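Local coordinates for methylated-DNA--protein-cysteine methyltransferase (Thermococcus kodakarensis, PDB 1MGT) that repairs O6-methylguanine and O4-methylthymine in DNA by moving the methyl group onto one of its own cysteines, a suicide reaction that permanently inactivates it, at residues D42-L47 / V52-D57; E98-N103 / G113-A118. All blocks are in the same frame, centred on the assembly; numbering follows the deposited sequence.

Interaction 1: D42-L47 / V52-D57; sequences DLAEHL and VSISLD
Leu47, on the last turns of helix 33-49, meets the returning chain first through its backbone and then through its side chain, and so illustrates how a helix and the segment that follows it can be joined across a short turn. Its carbonyl oxygen takes the amide N-H of Val52, with Val52 N to Leu47 O at 3.1 Å and a fairly straight N-H...O angle of 162°. With this bond in place, Val52 CB lies 3.4 Å from Leu47 O, with CG2 beside the same oxygen. From there the leucine can be followed outward. Leu47 CB faces the branched Val52 CB at 4.0 Å. Chi1 of -66° turns CG anti to the carbonyl carbon, and one methyl, Leu47 CD1, reaches Ile54 CD1 at 4.2 Å. One turn earlier Ala44 supplies just a methyl, yet it serves two partners: Ala44 CB is 4.3 Å from Ile54 CG2 and 4.2 Å from Leu56 CD1. Ile54 thus touches the helix with both arms, CD1 at Leu47 and CG2 at Ala44. Val52, Ile54 and Leu56 direct their CB atoms to the helix, whereas that of Ser53 is turned from it, as an extended chain running past a helix allows. Beyond the helix the same residues meet the three-stranded antiparallel sheet: Ile54 and Leu56 rest on Ile19 of strand 12-20, Val52 and Ile54 on Gln25 of strand 24-30. Backbone hydrogen bonds between Ser55 and Met1 and between Asp57 and Leu2 tie the segment to the chain's beginning, so it packs on helix 33-49 and also meets strands 12-20 and 24-30.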
loop_
_atom_site.group_PDB
_atom_site.type_symbol
_atom_site.label_atom_id
_atom_site.label_comp_id
_atom_site.label_asym_id
_atom_site.label_seq_id
_atom_site.Cartn_x
_atom_site.Cartn_y
_atom_site.Cartn_z
ATOM N N ASP A 42 -12.277 1.734 -6.562
ATOM C CA ASP A 42 -12.532 2.306 -5.226
ATOM C C ASP A 42 -11.457 3.338 -4.897
ATOM O O ASP A 42 -11.753 4.373 -4.299
ATOM C CB ASP A 42 -12.512 1.200 -4.154
ATOM C CG ASP A 42 -13.743 0.324 -4.138
ATOM O OD1 ASP A 42 -13.680 -0.783 -3.548
ATOM O OD2 ASP A 42 -14.785 0.689 -4.703
ATOM N N LEU A 43 -10.200 3.044 -5.238
ATOM C CA LEU A 43 -9.086 3.954 -4.979
ATOM C C LEU A 43 -9.220 5.225 -5.821
ATOM O O LEU A 43 -9.042 6.319 -5.323
ATOM C CB LEU A 43 -7.774 3.262 -5.360
ATOM C CG LEU A 43 -6.466 4.038 -5.099
ATOM C CD1 LEU A 43 -6.396 4.513 -3.665
ATOM C CD2 LEU A 43 -5.291 3.150 -5.449
ATOM N N ALA A 44 -9.597 5.070 -7.094
ATOM C CA ALA A 44 -9.756 6.266 -7.954
ATOM C C ALA A 44 -10.880 7.169 -7.447
ATOM O O ALA A 44 -10.796 8.404 -7.557
ATOM C CB ALA A 44 -10.097 5.771 -9.364
ATOM N N GLU A 45 -11.943 6.617 -6.917
ATOM C CA GLU A 45 -13.079 7.358 -6.402
ATOM C C GLU A 45 -12.642 8.155 -5.164
ATOM O O GLU A 45 -12.998 9.314 -5.012
ATOM C CB GLU A 45 -14.265 6.480 -6.069
ATOM C CG GLU A 45 -15.585 7.228 -5.930
ATOM C CD GLU A 45 -16.139 7.686 -7.275
ATOM O OE1 GLU A 45 -16.059 6.932 -8.274
ATOM O OE2 GLU A 45 -16.665 8.823 -7.331
ATOM N N HIS A 46 -11.880 7.489 -4.297
ATOM C CA HIS A 46 -11.372 8.150 -3.107
ATOM C C HIS A 46 -10.425 9.296 -3.472
ATOM O O HIS A 46 -10.568 10.385 -2.937
ATOM C CB HIS A 46 -10.643 7.102 -2.239
ATOM C CG HIS A 46 -9.776 7.748 -1.194
ATOM N ND1 HIS A 46 -10.317 8.310 -0.060
ATOM C CD2 HIS A 46 -8.439 7.935 -1.116
ATOM C CE1 HIS A 46 -9.356 8.813 0.685
ATOM N NE2 HIS A 46 -8.215 8.602 0.072
ATOM N N LEU A 47 -9.467 9.077 -4.366
ATOM C CA LEU A 47 -8.535 10.137 -4.744
ATOM C C LEU A 47 -9.260 11.280 -5.486
ATOM O O LEU A 47 -8.952 12.446 -5.272
ATOM C CB LEU A 47 -7.434 9.587 -5.641
ATOM C CG LEU A 47 -6.472 8.571 -4.966
ATOM C CD1 LEU A 47 -5.592 7.898 -5.985
ATOM C CD2 LEU A 47 -5.645 9.345 -3.935
ATOM N N VAL A 52 -7.882 14.856 -6.873
ATOM C CA VAL A 52 -6.837 14.352 -7.737
ATOM C C VAL A 52 -7.412 13.990 -9.117
ATOM O O VAL A 52 -8.469 13.373 -9.164
ATOM C CB VAL A 52 -6.197 13.083 -7.110
ATOM C CG1 VAL A 52 -5.084 12.561 -7.996
ATOM C CG2 VAL A 52 -5.679 13.464 -5.710
ATOM N N SER A 53 -6.743 14.408 -10.172
ATOM C CA SER A 53 -7.202 14.095 -11.532
ATOM C C SER A 53 -6.629 12.741 -11.939
ATOM O O SER A 53 -5.406 12.613 -11.956
ATOM C CB SER A 53 -6.664 15.183 -12.492
ATOM O OG SER A 53 -7.395 16.362 -12.166
ATOM N N ILE A 54 -7.490 11.784 -12.223
ATOM C CA ILE A 54 -7.142 10.447 -12.580
ATOM C C ILE A 54 -7.668 10.004 -13.955
ATOM O O ILE A 54 -8.837 10.252 -14.243
ATOM C CB ILE A 54 -7.839 9.450 -11.580
ATOM C CG1 ILE A 54 -7.462 9.749 -10.125
ATOM C CG2 ILE A 54 -7.456 8.018 -11.914
ATOM C CD1 ILE A 54 -5.988 9.591 -9.844
ATOM N N SER A 55 -6.849 9.291 -14.687
ATOM C CA SER A 55 -7.150 8.715 -15.968
ATOM C C SER A 55 -6.805 7.206 -15.887
ATOM O O SER A 55 -5.668 6.911 -15.554
ATOM C CB SER A 55 -6.307 9.319 -17.117
ATOM O OG SER A 55 -7.014 8.935 -18.292
ATOM N N LEU A 56 -7.740 6.344 -16.201
ATOM C CA LEU A 56 -7.521 4.917 -16.129
ATOM C C LEU A 56 -7.290 4.234 -17.465
ATOM O O LEU A 56 -7.557 3.028 -17.601
ATOM C CB LEU A 56 -8.598 4.227 -15.306
ATOM C CG LEU A 56 -8.743 4.722 -13.854
ATOM C CD1 LEU A 56 -9.899 3.997 -13.195
ATOM C CD2 LEU A 56 -7.441 4.475 -13.075
ATOM N N ASP A 57 -6.787 5.002 -18.420
ATOM C CA ASP A 57 -6.424 4.419 -19.718
ATOM C C ASP A 57 -5.207 3.508 -19.447
ATOM O O ASP A 57 -4.223 3.938 -18.793
ATOM C CB ASP A 57 -6.012 5.484 -20.710
ATOM C CG ASP A 57 -5.079 6.542 -20.173
ATOM O OD1 ASP A 57 -5.399 7.202 -19.152
ATOM O OD2 ASP A 57 -4.023 6.740 -20.781
#

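Interaction 2: E98-N103 / G113-A118; sequences EWLTKN and GDLAKA. With SO4 (sulfate ion), chain B.
Trp99 and Leu115 run past one another in opposite directions, each reaching from its own helix alongside the other. Leu115 CD1 comes to the benzene part of the indole, 3.5 Å from Trp99 CE3 and equally near CZ3, meeting the ring obliquely. One turn further on, Ala118 CB approaches the same ring in an off-centre CH-pi contact, 4.2 Å from the centroid of the Trp99 six-membered ring and 29° off its normal, with CZ2 the nearest ring atom. The indole can receive both because its CG lies anti to the backbone N (chi1 -168°), which swings the ring across to the second helix. Asn103 holds the opposite side: its ND2 stands 3.2 Å above the Trp99 ring plane, toward the rim, while also donating to Trp99 O, an oxygen that already accepts the backbone N-H of Asn103. An alanine in place of Trp99 would probably leave Leu115 CD1 and Ala118 CB without their aromatic partner and take the ring from beneath the Asn103 amide. The helix axes approach to 11.6 Å and make an angle of 108°, a wide spacing bridged by side chains. Helices 112-118 and 123-131 are consistent with the helix-turn-helix of this family's DNA-binding domain, and Leu115 reaches Val126 in the second of them. On the inner side Leu100 CD1 makes a looser contact with Leu115 CD2, and both leucines touch Val144; the Leu100 side chain lies about 4 Å from that of Cys141, the inferred methyl-accepting nucleophile. At the start of helix 112-118 a sulfate, probably from the crystallisation liquor, accepts the Gly113 amide, N to O4 2.9 Å, and is also bound by His147 ND1; the positive end of the helix dipole is likely to favour an anion there.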
loop_
_atom_site.group_PDB
_atom_site.type_symbol
_atom_site.label_atom_id
_atom_site.label_comp_id
_atom_site.label_asym_id
_atom_site.label_seq_id
_atom_site.Cartn_x
_atom_site.Cartn_y
_atom_site.Cartn_z
ATOM N N GLU A 98 5.411 8.102 5.886
ATOM C CA GLU A 98 6.865 8.174 5.831
ATOM C C GLU A 98 7.503 7.526 7.069
ATOM O O GLU A 98 8.481 6.796 6.908
ATOM C CB GLU A 98 7.315 9.635 5.739
ATOM C CG GLU A 98 7.069 10.237 4.356
ATOM C CD GLU A 98 7.508 11.686 4.261
ATOM O OE1 GLU A 98 7.801 12.114 3.130
ATOM O OE2 GLU A 98 7.537 12.390 5.292
ATOM N N TRP A 99 6.959 7.807 8.246
ATOM C CA TRP A 99 7.601 7.205 9.459
ATOM C C TRP A 99 7.553 5.705 9.391
ATOM O O TRP A 99 8.515 4.973 9.660
ATOM C CB TRP A 99 6.901 7.737 10.723
ATOM C CG TRP A 99 7.693 7.392 11.970
ATOM C CD1 TRP A 99 8.636 8.192 12.560
ATOM C CD2 TRP A 99 7.627 6.186 12.732
ATOM N NE1 TRP A 99 9.159 7.547 13.674
ATOM C CE2 TRP A 99 8.560 6.324 13.798
ATOM C CE3 TRP A 99 6.879 5.022 12.654
ATOM C CZ2 TRP A 99 8.752 5.322 14.754
ATOM C CZ3 TRP A 99 7.068 4.016 13.596
ATOM C CH2 TRP A 99 7.995 4.201 14.638
ATOM N N LEU A 100 6.376 5.177 9.029
ATOM C CA LEU A 100 6.167 3.745 8.900
ATOM C C LEU A 100 7.124 3.134 7.892
ATOM O O LEU A 100 7.749 2.077 8.114
ATOM C CB LEU A 100 4.702 3.527 8.450
ATOM C CG LEU A 100 4.264 2.096 8.236
ATOM C CD1 LEU A 100 4.344 1.331 9.583
ATOM C CD2 LEU A 100 2.842 2.044 7.679
ATOM N N THR A 101 7.268 3.778 6.725
ATOM C CA THR A 101 8.130 3.262 5.686
ATOM C C THR A 101 9.602 3.275 6.038
ATOM O O THR A 101 10.353 2.362 5.687
ATOM C CB THR A 101 7.902 4.081 4.371
ATOM O OG1 THR A 101 6.477 3.978 4.065
ATOM C CG2 THR A 101 8.668 3.449 3.225
ATOM N N LYS A 102 10.052 4.318 6.732
ATOM C CA LYS A 102 11.464 4.409 7.079
ATOM C C LYS A 102 11.811 3.637 8.350
ATOM O O LYS A 102 12.972 3.239 8.509
ATOM C CB LYS A 102 11.799 5.895 7.362
ATOM C CG LYS A 102 11.943 6.708 6.074
ATOM C CD LYS A 102 12.313 8.157 6.380
ATOM C CE LYS A 102 11.949 9.026 5.169
ATOM N NZ LYS A 102 12.696 10.321 5.164
ATOM N N ASN A 103 10.833 3.465 9.244
ATOM C CA ASN A 103 11.211 2.800 10.502
ATOM C C ASN A 103 10.705 1.422 10.791
ATOM O O ASN A 103 11.319 0.767 11.676
ATOM C CB ASN A 103 10.741 3.751 11.651
ATOM C CG ASN A 103 11.504 5.055 11.606
ATOM O OD1 ASN A 103 12.706 5.070 11.877
ATOM N ND2 ASN A 103 10.827 6.140 11.243
ATOM N N GLY A 113 -1.413 0.879 18.529
ATOM C CA GLY A 113 -1.108 1.654 19.712
ATOM C C GLY A 113 0.327 2.138 19.795
ATOM O O GLY A 113 0.538 3.295 20.193
ATOM N N ASP A 114 1.318 1.310 19.479
ATOM C CA ASP A 114 2.721 1.704 19.550
ATOM C C ASP A 114 3.062 2.709 18.458
ATOM O O ASP A 114 3.857 3.622 18.657
ATOM C CB ASP A 114 3.646 0.474 19.433
ATOM C CG ASP A 114 3.519 -0.400 20.693
ATOM O OD1 ASP A 114 2.959 0.062 21.695
ATOM O OD2 ASP A 114 3.982 -1.545 20.633
ATOM N N LEU A 115 2.404 2.548 17.291
ATOM C CA LEU A 115 2.678 3.510 16.197
ATOM C C LEU A 115 2.139 4.879 16.594
ATOM O O LEU A 115 2.800 5.911 16.389
ATOM C CB LEU A 115 2.032 2.990 14.906
ATOM C CG LEU A 115 2.134 3.895 13.676
ATOM C CD1 LEU A 115 3.575 4.214 13.334
ATOM C CD2 LEU A 115 1.481 3.172 12.473
ATOM N N ALA A 116 0.958 4.903 17.209
ATOM C CA ALA A 116 0.347 6.137 17.657
ATOM C C ALA A 116 1.227 6.808 18.720
ATOM O O ALA A 116 1.448 8.021 18.694
ATOM C CB ALA A 116 -1.035 5.910 18.224
ATOM N N LYS A 117 1.736 5.998 19.661
ATOM C CA LYS A 117 2.585 6.582 20.705
ATOM C C LYS A 117 3.841 7.194 20.140
ATOM O O LYS A 117 4.280 8.281 20.579
ATOM C CB LYS A 117 2.941 5.491 21.754
ATOM C CG LYS A 117 1.847 5.380 22.793
ATOM C CD LYS A 117 1.783 4.011 23.458
ATOM C CE LYS A 117 0.545 3.975 24.370
ATOM N NZ LYS A 117 -0.290 2.781 24.060
ATOM N N ALA A 118 4.425 6.573 19.116
ATOM C CA ALA A 118 5.642 7.067 18.510
ATOM C C ALA A 118 5.441 8.409 17.808
ATOM O O ALA A 118 6.381 9.196 17.738
ATOM C CB ALA A 118 6.203 6.069 17.489
HETATM S S SO4 B . -4.072 -1.887 19.449
HETATM O O1 SO4 B . -4.635 -1.729 18.034
HETATM O O2 SO4 B . -4.305 -3.305 19.832
HETATM O O3 SO4 B . -4.813 -0.926 20.297
HETATM O O4 SO4 B . -2.627 -1.587 19.446
#

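Interaction 1 is complete before the first residue of interaction 2 is reached, and the two lie on opposite sides of the molecule's centre. Their centres are 27 Å apart and their nearest atoms about 15 Å, so neither touches the other. The first lies in the N-terminal part, the second in the DNA-binding one: 42-47 with 52-57 joins helix 33-49 to the loop beside the antiparallel sheet, whereas 98-103 with 113-118 joins helices 91-103 and 112-118. They share no helix or strand. The first is local packing away from the active-site cysteine; the second borders that inferred nucleophile, Cys141.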